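Local coordinates for type 3 secretion system regulator YopR (PDB 1Z21), which may regulate assembly of the plague bacterium's type III secretion injectisome, possibly by controlling secretion or polymerisation of the needle subunit YscF, at residues Thr33-Ala38 / Leu78-Gly83; Gly48-Ala53 / Leu93-Glu98; Val12-Tyr17 / Glu29-Pro34. All coordinates share one frame; numbering follows the deposited sequence.

Contact 1: residues Thr33-Ala38 / Leu78-Gly83; sequences TPVREA and LQVLEG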
ATOM      1  N   THR A  33      -2.713  -1.693   7.167  1.00 16.07           N
ATOM      2  CA  THR A  33      -3.775  -0.921   7.794  1.00 17.10           C
ATOM      3  C   THR A  33      -3.524   0.584   7.764  1.00 16.89           C
ATOM      4  O   THR A  33      -4.340   1.290   7.190  1.00 17.47           O
ATOM      5  CB  THR A  33      -4.062  -1.439   9.230  1.00 16.72           C
ATOM      6  OG1 THR A  33      -4.711  -2.710   9.140  1.00 17.49           O
ATOM      7  CG2 THR A  33      -5.065  -0.539   9.950  1.00 17.68           C
ATOM      8  N   PRO A  34      -2.428   1.092   8.342  1.00 17.86           N
ATOM      9  CA  PRO A  34      -2.186   2.537   8.326  1.00 17.70           C
ATOM     10  C   PRO A  34      -1.994   3.088   6.907  1.00 17.71           C
ATOM     11  O   PRO A  34      -2.293   4.260   6.674  1.00 17.73           O
ATOM     12  CB  PRO A  34      -0.901   2.696   9.151  1.00 18.22           C
ATOM     13  CG  PRO A  34      -0.234   1.380   9.076  1.00 18.06           C
ATOM     14  CD  PRO A  34      -1.342   0.383   9.040  1.00 17.53           C
ATOM     15  N   VAL A  35      -1.522   2.255   5.980  1.00 16.86           N
ATOM     16  CA  VAL A  35      -1.277   2.718   4.619  1.00 16.71           C
ATOM     17  C   VAL A  35      -2.596   2.931   3.909  1.00 16.87           C
ATOM     18  O   VAL A  35      -2.782   3.949   3.247  1.00 16.48           O
ATOM     19  CB  VAL A  35      -0.397   1.743   3.828  1.00 15.92           C
ATOM     20  CG1 VAL A  35      -0.030   2.341   2.478  1.00 16.63           C
ATOM     21  CG2 VAL A  35       0.865   1.404   4.635  1.00 16.72           C
ATOM     22  N   ARG A  36      -3.502   1.965   4.048  1.00 17.54           N
ATOM     23  CA  ARG A  36      -4.850   2.081   3.523  1.00 18.42           C
ATOM     24  C   ARG A  36      -5.533   3.317   4.098  1.00 19.33           C
ATOM     25  O   ARG A  36      -6.124   4.098   3.359  1.00 19.36           O
ATOM     26  CB  ARG A  36      -5.665   0.828   3.838  1.00 18.50           C
ATOM     27  CG  ARG A  36      -7.052   0.828   3.197  1.00 19.01           C
ATOM     28  CD  ARG A  36      -7.913  -0.343   3.575  1.00 19.51           C
ATOM     29  NE  ARG A  36      -7.308  -1.629   3.213  1.00 19.14           N
ATOM     30  CZ  ARG A  36      -6.891  -2.551   4.079  1.00 18.74           C
ATOM     31  NH1 ARG A  36      -6.980  -2.357   5.393  1.00 18.95           N
ATOM     32  NH2 ARG A  36      -6.371  -3.677   3.622  1.00 16.85           N
ATOM     33  N   GLU A  37      -5.457   3.502   5.413  1.00 20.26           N
ATOM     34  CA  GLU A  37      -6.057   4.686   6.053  1.00 20.74           C
ATOM     35  C   GLU A  37      -5.529   5.988   5.445  1.00 20.67           C
ATOM     36  O   GLU A  37      -6.304   6.905   5.153  1.00 20.78           O
ATOM     37  CB  GLU A  37      -5.835   4.662   7.569  1.00 21.13           C
ATOM     38  CG  GLU A  37      -6.660   3.572   8.244  1.00 23.60           C
ATOM     39  CD  GLU A  37      -6.318   3.319   9.706  1.00 27.24           C
ATOM     40  OE1 GLU A  37      -5.228   3.719  10.184  1.00 31.78           O
ATOM     41  OE2 GLU A  37      -7.160   2.688  10.378  1.00 29.04           O
ATOM     42  N   ALA A  38      -4.220   6.067   5.234  1.00 20.80           N
ATOM     43  CA  ALA A  38      -3.613   7.276   4.683  1.00 20.75           C
ATOM     44  C   ALA A  38      -4.031   7.493   3.222  1.00 20.92           C
ATOM     45  O   ALA A  38      -4.241   8.626   2.789  1.00 20.77           O
ATOM     46  CB  ALA A  38      -2.112   7.203   4.804  1.00 20.89           C
ATOM     47  N   LEU A  78      -1.213  -4.566  -2.936  1.00 14.10           N
ATOM     48  CA  LEU A  78      -2.128  -5.685  -3.124  1.00 14.81           C
ATOM     49  C   LEU A  78      -2.995  -5.876  -1.880  1.00 15.51           C
ATOM     50  O   LEU A  78      -4.200  -6.057  -1.988  1.00 16.27           O
ATOM     51  CB  LEU A  78      -1.357  -6.960  -3.482  1.00 15.67           C
ATOM     52  CG  LEU A  78      -0.782  -6.902  -4.906  1.00 16.26           C
ATOM     53  CD1 LEU A  78       0.242  -7.981  -5.169  1.00 18.45           C
ATOM     54  CD2 LEU A  78      -1.880  -6.985  -5.928  1.00 18.80           C
ATOM     55  N   GLN A  79      -2.400  -5.774  -0.700  1.00 15.94           N
ATOM     56  CA  GLN A  79      -3.180  -5.953   0.525  1.00 16.40           C
ATOM     57  C   GLN A  79      -4.154  -4.798   0.770  1.00 16.78           C
ATOM     58  O   GLN A  79      -5.271  -5.019   1.197  1.00 16.75           O
ATOM     59  CB  GLN A  79      -2.265  -6.187   1.727  1.00 16.77           C
ATOM     60  CG  GLN A  79      -3.033  -6.537   3.021  1.00 17.01           C
ATOM     61  CD  GLN A  79      -3.803  -7.848   2.925  1.00 18.78           C
ATOM     62  OE1 GLN A  79      -3.374  -8.782   2.233  1.00 19.67           O
ATOM     63  NE2 GLN A  79      -4.936  -7.929   3.631  1.00 17.66           N
ATOM     64  N   VAL A  80      -3.746  -3.572   0.472  1.00 17.05           N
ATOM     65  CA  VAL A  80      -4.645  -2.425   0.536  1.00 17.37           C
ATOM     66  C   VAL A  80      -5.908  -2.694  -0.307  1.00 18.97           C
ATOM     67  O   VAL A  80      -7.034  -2.469   0.148  1.00 18.45           O
ATOM     68  CB  VAL A  80      -3.939  -1.113   0.079  1.00 17.01           C
ATOM     69  CG1 VAL A  80      -4.939   0.003  -0.164  1.00 16.02           C
ATOM     70  CG2 VAL A  80      -2.915  -0.659   1.113  1.00 16.56           C
ATOM     71  N   LEU A  81      -5.716  -3.169  -1.534  1.00 20.62           N
ATOM     72  CA  LEU A  81      -6.841  -3.479  -2.418  1.00 22.74           C
ATOM     73  C   LEU A  81      -7.828  -4.458  -1.779  1.00 24.30           C
ATOM     74  O   LEU A  81      -9.034  -4.308  -1.948  1.00 24.25           O
ATOM     75  CB  LEU A  81      -6.352  -4.050  -3.752  1.00 23.06           C
ATOM     76  CG  LEU A  81      -5.970  -3.039  -4.837  1.00 24.60           C
ATOM     77  CD1 LEU A  81      -5.247  -3.743  -5.947  1.00 25.57           C
ATOM     78  CD2 LEU A  81      -7.191  -2.319  -5.392  1.00 25.74           C
ATOM     79  N   GLU A  82      -7.322  -5.463  -1.065  1.00 26.26           N
ATOM     80  CA  GLU A  82      -8.190  -6.442  -0.395  1.00 28.16           C
ATOM     81  C   GLU A  82      -9.189  -5.823   0.591  1.00 29.39           C
ATOM     82  O   GLU A  82     -10.269  -6.378   0.804  1.00 29.91           O
ATOM     83  CB  GLU A  82      -7.370  -7.509   0.341  1.00 28.48           C
ATOM     84  CG  GLU A  82      -6.715  -8.556  -0.536  1.00 30.18           C
ATOM     85  CD  GLU A  82      -7.713  -9.419  -1.303  1.00 31.86           C
ATOM     86  OE1 GLU A  82      -8.931  -9.199  -1.182  1.00 34.24           O
ATOM     87  OE2 GLU A  82      -7.275 -10.324  -2.032  1.00 34.39           O
ATOM     88  N   GLY A  83      -8.814  -4.700   1.204  1.00 30.38           N
ATOM     89  CA  GLY A  83      -9.673  -3.991   2.137  1.00 31.24           C
ATOM     90  C   GLY A  83     -10.462  -2.820   1.570  1.00 32.00           C
ATOM     91  O   GLY A  83     -11.077  -2.079   2.328  1.00 32.58           O
TER

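Contact 2: residues Gly48-Ala53 / Leu93-Glu98; sequences GSVVPA and LPYLSE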
ATOM      1  N   GLY A  48     -14.657   9.531 -10.507  1.00 31.36           N
ATOM      2  CA  GLY A  48     -14.261   9.815 -11.876  1.00 30.30           C
ATOM      3  C   GLY A  48     -12.860   9.303 -12.183  1.00 28.96           C
ATOM      4  O   GLY A  48     -12.404   8.346 -11.570  1.00 28.95           O
ATOM      5  N   SER A  49     -12.176   9.951 -13.125  1.00 27.37           N
ATOM      6  CA  SER A  49     -10.983   9.379 -13.746  1.00 25.94           C
ATOM      7  C   SER A  49      -9.706   9.759 -13.029  1.00 24.52           C
ATOM      8  O   SER A  49      -9.517  10.907 -12.625  1.00 24.33           O
ATOM      9  CB  SER A  49     -10.881   9.827 -15.207  1.00 26.14           C
ATOM     10  OG  SER A  49     -12.083   9.552 -15.895  1.00 26.46           O
ATOM     11  N   VAL A  50      -8.816   8.785 -12.902  1.00 22.84           N
ATOM     12  CA  VAL A  50      -7.514   9.006 -12.312  1.00 21.94           C
ATOM     13  C   VAL A  50      -6.674   9.912 -13.195  1.00 21.11           C
ATOM     14  O   VAL A  50      -6.894  10.008 -14.402  1.00 20.99           O
ATOM     15  CB  VAL A  50      -6.756   7.693 -12.042  1.00 21.60           C
ATOM     16  CG1 VAL A  50      -7.563   6.803 -11.091  1.00 21.87           C
ATOM     17  CG2 VAL A  50      -6.409   6.959 -13.349  1.00 22.38           C
ATOM     18  N   VAL A  51      -5.719  10.585 -12.566  1.00 19.91           N
ATOM     19  CA  VAL A  51      -4.845  11.528 -13.240  1.00 19.48           C
ATOM     20  C   VAL A  51      -3.421  11.084 -12.937  1.00 19.73           C
ATOM     21  O   VAL A  51      -2.835  11.545 -11.962  1.00 18.48           O
ATOM     22  CB  VAL A  51      -5.039  12.962 -12.711  1.00 19.21           C
ATOM     23  CG1 VAL A  51      -4.251  13.955 -13.556  1.00 18.89           C
ATOM     24  CG2 VAL A  51      -6.502  13.333 -12.667  1.00 19.40           C
ATOM     25  N   PRO A  52      -2.876  10.173 -13.738  1.00 20.25           N
ATOM     26  CA  PRO A  52      -1.586   9.537 -13.423  1.00 20.39           C
ATOM     27  C   PRO A  52      -0.439  10.478 -13.035  1.00 20.29           C
ATOM     28  O   PRO A  52       0.247  10.226 -12.048  1.00 20.06           O
ATOM     29  CB  PRO A  52      -1.246   8.798 -14.715  1.00 20.98           C
ATOM     30  CG  PRO A  52      -2.553   8.476 -15.310  1.00 21.42           C
ATOM     31  CD  PRO A  52      -3.457   9.632 -14.981  1.00 20.66           C
ATOM     32  N   ALA A  53      -0.226  11.548 -13.787  1.00 19.88           N
ATOM     33  CA  ALA A  53       0.918  12.424 -13.547  1.00 19.89           C
ATOM     34  C   ALA A  53       0.861  13.125 -12.192  1.00 19.39           C
ATOM     35  O   ALA A  53       1.892  13.522 -11.660  1.00 20.03           O
ATOM     36  CB  ALA A  53       1.067  13.450 -14.687  1.00 20.65           C
ATOM     37  N   LEU A  93     -13.886   1.802  -3.573  1.00 35.40           N
ATOM     38  CA  LEU A  93     -13.608   2.946  -4.438  1.00 35.02           C
ATOM     39  C   LEU A  93     -12.786   2.558  -5.668  1.00 34.30           C
ATOM     40  O   LEU A  93     -11.618   2.173  -5.542  1.00 35.05           O
ATOM     41  CB  LEU A  93     -12.863   4.015  -3.657  1.00 35.36           C
ATOM     42  CG  LEU A  93     -12.522   5.284  -4.442  1.00 36.06           C
ATOM     43  CD1 LEU A  93     -13.751   6.183  -4.522  1.00 36.83           C
ATOM     44  CD2 LEU A  93     -11.356   6.006  -3.818  1.00 36.04           C
ATOM     45  N   PRO A  94     -13.371   2.687  -6.854  1.00 32.85           N
ATOM     46  CA  PRO A  94     -12.669   2.318  -8.084  1.00 31.50           C
ATOM     47  C   PRO A  94     -11.527   3.272  -8.412  1.00 29.58           C
ATOM     48  O   PRO A  94     -10.625   2.884  -9.143  1.00 29.71           O
ATOM     49  CB  PRO A  94     -13.763   2.374  -9.155  1.00 31.73           C
ATOM     50  CG  PRO A  94     -14.819   3.271  -8.606  1.00 32.62           C
ATOM     51  CD  PRO A  94     -14.728   3.209  -7.120  1.00 33.08           C
ATOM     52  N   TYR A  95     -11.573   4.484  -7.874  1.00 27.08           N
ATOM     53  CA  TYR A  95     -10.533   5.465  -8.110  1.00 25.26           C
ATOM     54  C   TYR A  95      -9.215   4.996  -7.525  1.00 24.04           C
ATOM     55  O   TYR A  95      -8.221   4.928  -8.238  1.00 22.88           O
ATOM     56  CB  TYR A  95     -10.913   6.811  -7.503  1.00 24.78           C
ATOM     57  CG  TYR A  95     -10.091   7.971  -7.996  1.00 23.91           C
ATOM     58  CD1 TYR A  95     -10.581   8.811  -8.988  1.00 23.23           C
ATOM     59  CD2 TYR A  95      -8.831   8.249  -7.457  1.00 23.54           C
ATOM     60  CE1 TYR A  95      -9.842   9.885  -9.443  1.00 23.89           C
ATOM     61  CE2 TYR A  95      -8.081   9.330  -7.903  1.00 23.50           C
ATOM     62  CZ  TYR A  95      -8.595  10.142  -8.905  1.00 23.44           C
ATOM     63  OH  TYR A  95      -7.882  11.218  -9.367  1.00 22.88           O
ATOM     64  N   LEU A  96      -9.213   4.667  -6.234  1.00 23.01           N
ATOM     65  CA  LEU A  96      -7.985   4.232  -5.557  1.00 22.13           C
ATOM     66  C   LEU A  96      -7.550   2.873  -6.091  1.00 21.77           C
ATOM     67  O   LEU A  96      -6.364   2.614  -6.279  1.00 21.35           O
ATOM     68  CB  LEU A  96      -8.174   4.191  -4.031  1.00 22.02           C
ATOM     69  CG  LEU A  96      -6.964   3.743  -3.186  1.00 21.87           C
ATOM     70  CD1 LEU A  96      -5.694   4.532  -3.507  1.00 20.78           C
ATOM     71  CD2 LEU A  96      -7.270   3.839  -1.690  1.00 21.05           C
ATOM     72  N   SER A  97      -8.517   2.008  -6.355  1.00 21.30           N
ATOM     73  CA  SER A  97      -8.228   0.704  -6.918  1.00 21.62           C
ATOM     74  C   SER A  97      -7.522   0.828  -8.261  1.00 20.59           C
ATOM     75  O   SER A  97      -6.584   0.091  -8.545  1.00 20.31           O
ATOM     76  CB  SER A  97      -9.518  -0.097  -7.053  1.00 21.86           C
ATOM     77  OG  SER A  97     -10.059  -0.315  -5.770  1.00 24.13           O
ATOM     78  N   GLU A  98      -7.966   1.779  -9.081  1.00 20.24           N
ATOM     79  CA  GLU A  98      -7.391   1.980 -10.411  1.00 19.41           C
ATOM     80  C   GLU A  98      -5.986   2.560 -10.308  1.00 18.30           C
ATOM     81  O   GLU A  98      -5.084   2.149 -11.031  1.00 17.95           O
ATOM     82  CB  GLU A  98      -8.271   2.899 -11.259  1.00 19.98           C
ATOM     83  CG  GLU A  98      -7.687   3.258 -12.623  1.00 21.11           C
ATOM     84  CD  GLU A  98      -7.440   2.061 -13.518  1.00 24.87           C
ATOM     85  OE1 GLU A  98      -7.946   0.963 -13.218  1.00 26.20           O
ATOM     86  OE2 GLU A  98      -6.740   2.220 -14.543  1.00 26.14           O
TER

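Contact 3: residues Val12-Tyr17 / Glu29-Pro34; sequences VLWQQY and EVLATP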
ATOM      1  N   VAL A  12       9.402  -5.484  12.984  1.00 18.82           N
ATOM      2  CA  VAL A  12       9.016  -6.783  13.558  1.00 18.12           C
ATOM      3  C   VAL A  12       7.899  -7.431  12.729  1.00 17.49           C
ATOM      4  O   VAL A  12       7.900  -8.645  12.500  1.00 17.73           O
ATOM      5  CB  VAL A  12       8.579  -6.680  15.039  1.00 17.97           C
ATOM      6  CG1 VAL A  12       8.125  -8.052  15.571  1.00 18.18           C
ATOM      7  CG2 VAL A  12       9.718  -6.120  15.894  1.00 18.60           C
ATOM      8  N   LEU A  13       6.956  -6.620  12.261  1.00 16.92           N
ATOM      9  CA  LEU A  13       5.879  -7.106  11.410  1.00 16.16           C
ATOM     10  C   LEU A  13       6.441  -7.697  10.122  1.00 16.03           C
ATOM     11  O   LEU A  13       6.045  -8.780   9.706  1.00 15.17           O
ATOM     12  CB  LEU A  13       4.884  -5.987  11.086  1.00 16.28           C
ATOM     13  CG  LEU A  13       3.846  -5.678  12.160  1.00 16.86           C
ATOM     14  CD1 LEU A  13       3.229  -4.300  11.974  1.00 17.21           C
ATOM     15  CD2 LEU A  13       2.768  -6.735  12.169  1.00 17.49           C
ATOM     16  N   TRP A  14       7.359  -6.980   9.480  1.00 16.92           N
ATOM     17  CA  TRP A  14       7.912  -7.452   8.218  1.00 16.86           C
ATOM     18  C   TRP A  14       8.709  -8.735   8.446  1.00 17.53           C
ATOM     19  O   TRP A  14       8.676  -9.632   7.609  1.00 17.75           O
ATOM     20  CB  TRP A  14       8.759  -6.380   7.537  1.00 16.83           C
ATOM     21  CG  TRP A  14       7.953  -5.366   6.762  1.00 15.42           C
ATOM     22  CD1 TRP A  14       7.861  -4.022   7.014  1.00 14.04           C
ATOM     23  CD2 TRP A  14       7.142  -5.607   5.605  1.00 14.86           C
ATOM     24  NE1 TRP A  14       7.044  -3.422   6.089  1.00 13.81           N
ATOM     25  CE2 TRP A  14       6.580  -4.371   5.218  1.00 13.13           C
ATOM     26  CE3 TRP A  14       6.816  -6.751   4.861  1.00 14.70           C
ATOM     27  CZ2 TRP A  14       5.736  -4.241   4.116  1.00 14.19           C
ATOM     28  CZ3 TRP A  14       5.965  -6.623   3.756  1.00 15.55           C
ATOM     29  CH2 TRP A  14       5.434  -5.375   3.398  1.00 14.13           C
ATOM     30  N   GLN A  15       9.403  -8.815   9.580  1.00 18.07           N
ATOM     31  CA  GLN A  15      10.156 -10.013   9.955  1.00 18.87           C
ATOM     32  C   GLN A  15       9.246 -11.218   9.985  1.00 18.45           C
ATOM     33  O   GLN A  15       9.574 -12.255   9.402  1.00 18.56           O
ATOM     34  CB  GLN A  15      10.827  -9.850  11.325  1.00 19.34           C
ATOM     35  CG  GLN A  15      12.085  -8.990  11.325  1.00 21.55           C
ATOM     36  CD  GLN A  15      12.498  -8.568  12.728  1.00 24.25           C
ATOM     37  OE1 GLN A  15      12.132  -9.223  13.713  1.00 26.02           O
ATOM     38  NE2 GLN A  15      13.240  -7.465  12.828  1.00 27.29           N
ATOM     39  N   GLN A  16       8.108 -11.080  10.659  1.00 18.31           N
ATOM     40  CA  GLN A  16       7.158 -12.175  10.784  1.00 18.47           C
ATOM     41  C   GLN A  16       6.484 -12.480   9.457  1.00 18.58           C
ATOM     42  O   GLN A  16       6.217 -13.641   9.152  1.00 18.97           O
ATOM     43  CB  GLN A  16       6.100 -11.903  11.862  1.00 18.89           C
ATOM     44  CG  GLN A  16       6.589 -12.060  13.292  1.00 20.27           C
ATOM     45  CD  GLN A  16       7.199 -13.424  13.582  1.00 20.90           C
ATOM     46  OE1 GLN A  16       6.520 -14.448  13.462  1.00 22.67           O
ATOM     47  NE2 GLN A  16       8.481 -13.437  13.956  1.00 24.46           N
ATOM     48  N   TYR A  17       6.217 -11.452   8.657  1.00 17.37           N
ATOM     49  CA  TYR A  17       5.588 -11.688   7.365  1.00 17.66           C
ATOM     50  C   TYR A  17       6.494 -12.533   6.465  1.00 18.18           C
ATOM     51  O   TYR A  17       6.056 -13.547   5.938  1.00 18.33           O
ATOM     52  CB  TYR A  17       5.235 -10.381   6.656  1.00 16.88           C
ATOM     53  CG  TYR A  17       4.732 -10.618   5.261  1.00 15.95           C
ATOM     54  CD1 TYR A  17       3.473 -11.156   5.043  1.00 15.82           C
ATOM     55  CD2 TYR A  17       5.530 -10.340   4.151  1.00 16.27           C
ATOM     56  CE1 TYR A  17       3.019 -11.404   3.750  1.00 16.71           C
ATOM     57  CE2 TYR A  17       5.084 -10.591   2.869  1.00 16.75           C
ATOM     58  CZ  TYR A  17       3.833 -11.122   2.681  1.00 18.24           C
ATOM     59  OH  TYR A  17       3.388 -11.361   1.409  1.00 21.60           O
ATOM     60  N   GLU A  29      -2.029  -7.677   6.602  1.00 15.00           N
ATOM     61  CA  GLU A  29      -3.161  -6.774   6.813  1.00 15.66           C
ATOM     62  C   GLU A  29      -2.862  -5.758   7.920  1.00 15.66           C
ATOM     63  O   GLU A  29      -3.166  -4.568   7.796  1.00 15.56           O
ATOM     64  CB  GLU A  29      -4.429  -7.582   7.121  1.00 16.20           C
ATOM     65  CG  GLU A  29      -5.626  -6.762   7.581  1.00 17.29           C
ATOM     66  CD  GLU A  29      -6.111  -5.778   6.541  1.00 19.24           C
ATOM     67  OE1 GLU A  29      -5.771  -5.936   5.343  1.00 18.63           O
ATOM     68  OE2 GLU A  29      -6.832  -4.843   6.928  1.00 18.59           O
ATOM     69  N   VAL A  30      -2.245  -6.201   9.009  1.00 15.85           N
ATOM     70  CA  VAL A  30      -1.778  -5.238  10.013  1.00 15.61           C
ATOM     71  C   VAL A  30      -0.824  -4.194   9.387  1.00 15.63           C
ATOM     72  O   VAL A  30      -0.978  -2.978   9.588  1.00 15.51           O
ATOM     73  CB  VAL A  30      -1.087  -5.943  11.219  1.00 16.05           C
ATOM     74  CG1 VAL A  30      -0.641  -4.910  12.235  1.00 16.28           C
ATOM     75  CG2 VAL A  30      -2.029  -6.934  11.873  1.00 16.55           C
ATOM     76  N   LEU A  31       0.145  -4.665   8.603  1.00 15.19           N
ATOM     77  CA  LEU A  31       1.080  -3.772   7.907  1.00 14.81           C
ATOM     78  C   LEU A  31       0.354  -2.781   6.999  1.00 14.60           C
ATOM     79  O   LEU A  31       0.717  -1.602   6.936  1.00 13.66           O
ATOM     80  CB  LEU A  31       2.076  -4.585   7.089  1.00 14.02           C
ATOM     81  CG  LEU A  31       3.280  -5.135   7.879  1.00 12.93           C
ATOM     82  CD1 LEU A  31       3.984  -6.289   7.151  1.00 12.94           C
ATOM     83  CD2 LEU A  31       4.259  -4.042   8.164  1.00 13.55           C
ATOM     84  N   ALA A  32      -0.674  -3.263   6.317  1.00 14.83           N
ATOM     85  CA  ALA A  32      -1.371  -2.469   5.303  1.00 15.33           C
ATOM     86  C   ALA A  32      -2.350  -1.483   5.906  1.00 15.81           C
ATOM     87  O   ALA A  32      -2.750  -0.538   5.248  1.00 15.29           O
ATOM     88  CB  ALA A  32      -2.095  -3.373   4.338  1.00 15.67           C
ATOM     89  N   THR A  33      -2.713  -1.693   7.167  1.00 16.07           N
ATOM     90  CA  THR A  33      -3.775  -0.921   7.794  1.00 17.10           C
ATOM     91  C   THR A  33      -3.524   0.584   7.764  1.00 16.89           C
ATOM     92  O   THR A  33      -4.340   1.290   7.190  1.00 17.47           O
ATOM     93  CB  THR A  33      -4.062  -1.439   9.230  1.00 16.72           C
ATOM     94  OG1 THR A  33      -4.711  -2.710   9.140  1.00 17.49           O
ATOM     95  CG2 THR A  33      -5.065  -0.539   9.950  1.00 17.68           C
ATOM     96  N   PRO A  34      -2.428   1.092   8.342  1.00 17.86           N
ATOM     97  CA  PRO A  34      -2.186   2.537   8.326  1.00 17.70           C
ATOM     98  C   PRO A  34      -1.994   3.088   6.907  1.00 17.71           C
ATOM     99  O   PRO A  34      -2.293   4.260   6.674  1.00 17.73           O
ATOM    100  CB  PRO A  34      -0.901   2.696   9.151  1.00 18.22           C
ATOM    101  CG  PRO A  34      -0.234   1.380   9.076  1.00 18.06           C
ATOM    102  CD  PRO A  34      -1.342   0.383   9.040  1.00 17.53           C
TER

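Contact 1: residues Thr33-Ala38 / Leu78-Gly83
Gln-79 is the first residue of 78-83 to meet Arg-36: its backbone O accepts a hydrogen bond from NH2 of Arg-36 at 3.0 Å, while its side chain lies on Ala-32. The donor stands well above the carbonyl plane, although the oxygen lies close to the guanidinium plane. Val-80 follows, at the point where the two backbones come nearest. Its O receives NE of Arg-36 at 3.2 Å in an almost straight bond (N-H...O 174°) directed at a lone pair, and it also accepts the N-H of Gly-83, so two donors share one carbonyl. The CG1 methyl of Val-80 lies alongside the aliphatic part of Arg-36, 4.1 Å from its CG, while CG2 rests against the Arg-36 backbone, 4.0 Å from its N, and more loosely meets Val-35 CG1 at 4.4 Å. At Gly-83, CA sits over one face of the guanidinium, 3.7 Å from CZ. Arg-36 gets there with CG trans to its own backbone N (chi1 -174°) and a bend at chi3. The short segments cross at -70° with axes 9.4 Å apart. NH2 also forms a salt bridge to Glu-29, which accepts from Gln-79 NE2 as well. Arg-36 thus binds two backbone carbonyls near the C-terminal end of helix 71-82, where its positive charge would probably complement the negative pole of the helix dipole, and two in-plane bonds fix the rotation of its guanidinium.

Contact 2: residues Gly48-Ala53 / Leu93-Glu98
Val-50 and Tyr-95 mark the closest approach of the two backbones, with 6.3 Å between their CA atoms, where the extended chain leading into helix 52-66 passes the first turn of helix 94-107. The Tyr-95 ring reaches out from that turn and carries most of the contact. With CG trans to the backbone N (chi1 -165°), the ring is directed at the residues 48-51. CG1 of Val-50 stands over the middle of one ring face, 3.9 Å from the centroid and only 2° off the ring normal, a well-centred CH-pi contact. Gly-48 O comes to the ring edge near its plane, 3.2 Å from CD1, facing the positively polarised C-H in a weak C-H...O-like contact, and Ser-49 O lies 3.4 Å from CE1. The same Val-50 CG1 methyl is 3.5 Å from Tyr-95 O and, one turn further along helix 94-107, Glu-98 CG lies 3.9 Å from it. CG2 of Val-50 also lies 4.0 Å from that CG, so both methyls pack on the aliphatic part of Glu-98, the two side chains crossing at about a right angle. Val-51 holds the N-cap position of helix 52-66, and its CG2 skirts the Tyr-95 hydroxyl.

No hydrogen bond runs directly between the segments. Instead, OD2 of Asp-55, in the first turn of helix 52-66, binds both Tyr-95 OH and Val-51 N, while His-46 meets the tyrosine ring edge-to-face and Phe-43 packs against it. An aromatic side chain clasped by a methyl group and backbone carbonyls, with its hydroxyl tied to a shared carboxylate, thereby joins the helix 52-66 entrance to the start of helix 94-107; that carboxylate probably restricts rotation of the hydroxyl and of the nearby backbone.

Contact 3: residues Val12-Tyr17 / Glu29-Pro34
Leu-31 inserts its two methyl groups between Leu-13 and Trp-14, and this leucine has the largest surface buried here. CD1 lies over one face of the indole, 3.6 Å from the centroid of the six-membered ring and 13° off its normal, a CH-pi contact. CD2 sits over the same face nearer the pyrrole side, 3.5 Å from NE1. With chi1 near -83°, CG of Leu-31 is trans to the carbonyl carbon, which carries the isobutyl fork out to the ring. From the other flank Leu-13 slides past in the opposite direction, its CB 3.6 Å from Leu-31 CD2, and one turn on Tyr-17 CB borders Leu-31 CD1 at 4.3 Å.

The contact belongs to the pairing of consecutive helices 6-19 and 25-43 in the five-helix core domain; the short segments run roughly antiparallel, at 142° with axes 10.2 Å apart. Toward the more exposed side, Val-30 CG1 meets Leu-13 CD2 at 3.9 Å, the side chains crossing at about a right angle. The indole is held by other parts of the fold: NE1 donates to Asp-67 OD1, Arg-72 makes a cation-pi contact with the ring, and Ile-76 of helix 71-82 touches both Trp-14 and Leu-31.

Helix 25-43 is common to contacts 1 and 3, whose centres lie 11 Å apart and which share Thr-33 and Pro-34; it packs on helix 71-82 in contact 1 and on helix 6-19 in contact 3. Glu-29 belongs to contact 3 and bonds into contact 1. Contact 2 brings the approach to helix 52-66 against helix 94-107, its centre 15 Å from that of contact 1, which it touches where Leu-81 packs on Ser-97. Contacts 2 and 3, 25 Å apart between centres, lie on opposite sides of the chain's centre. Contact 3 closes first along the chain, whereas contacts 1 and 2 interleave, tying early and late helices into one five-helix core that resembles a domain of the secretion regulator YopN.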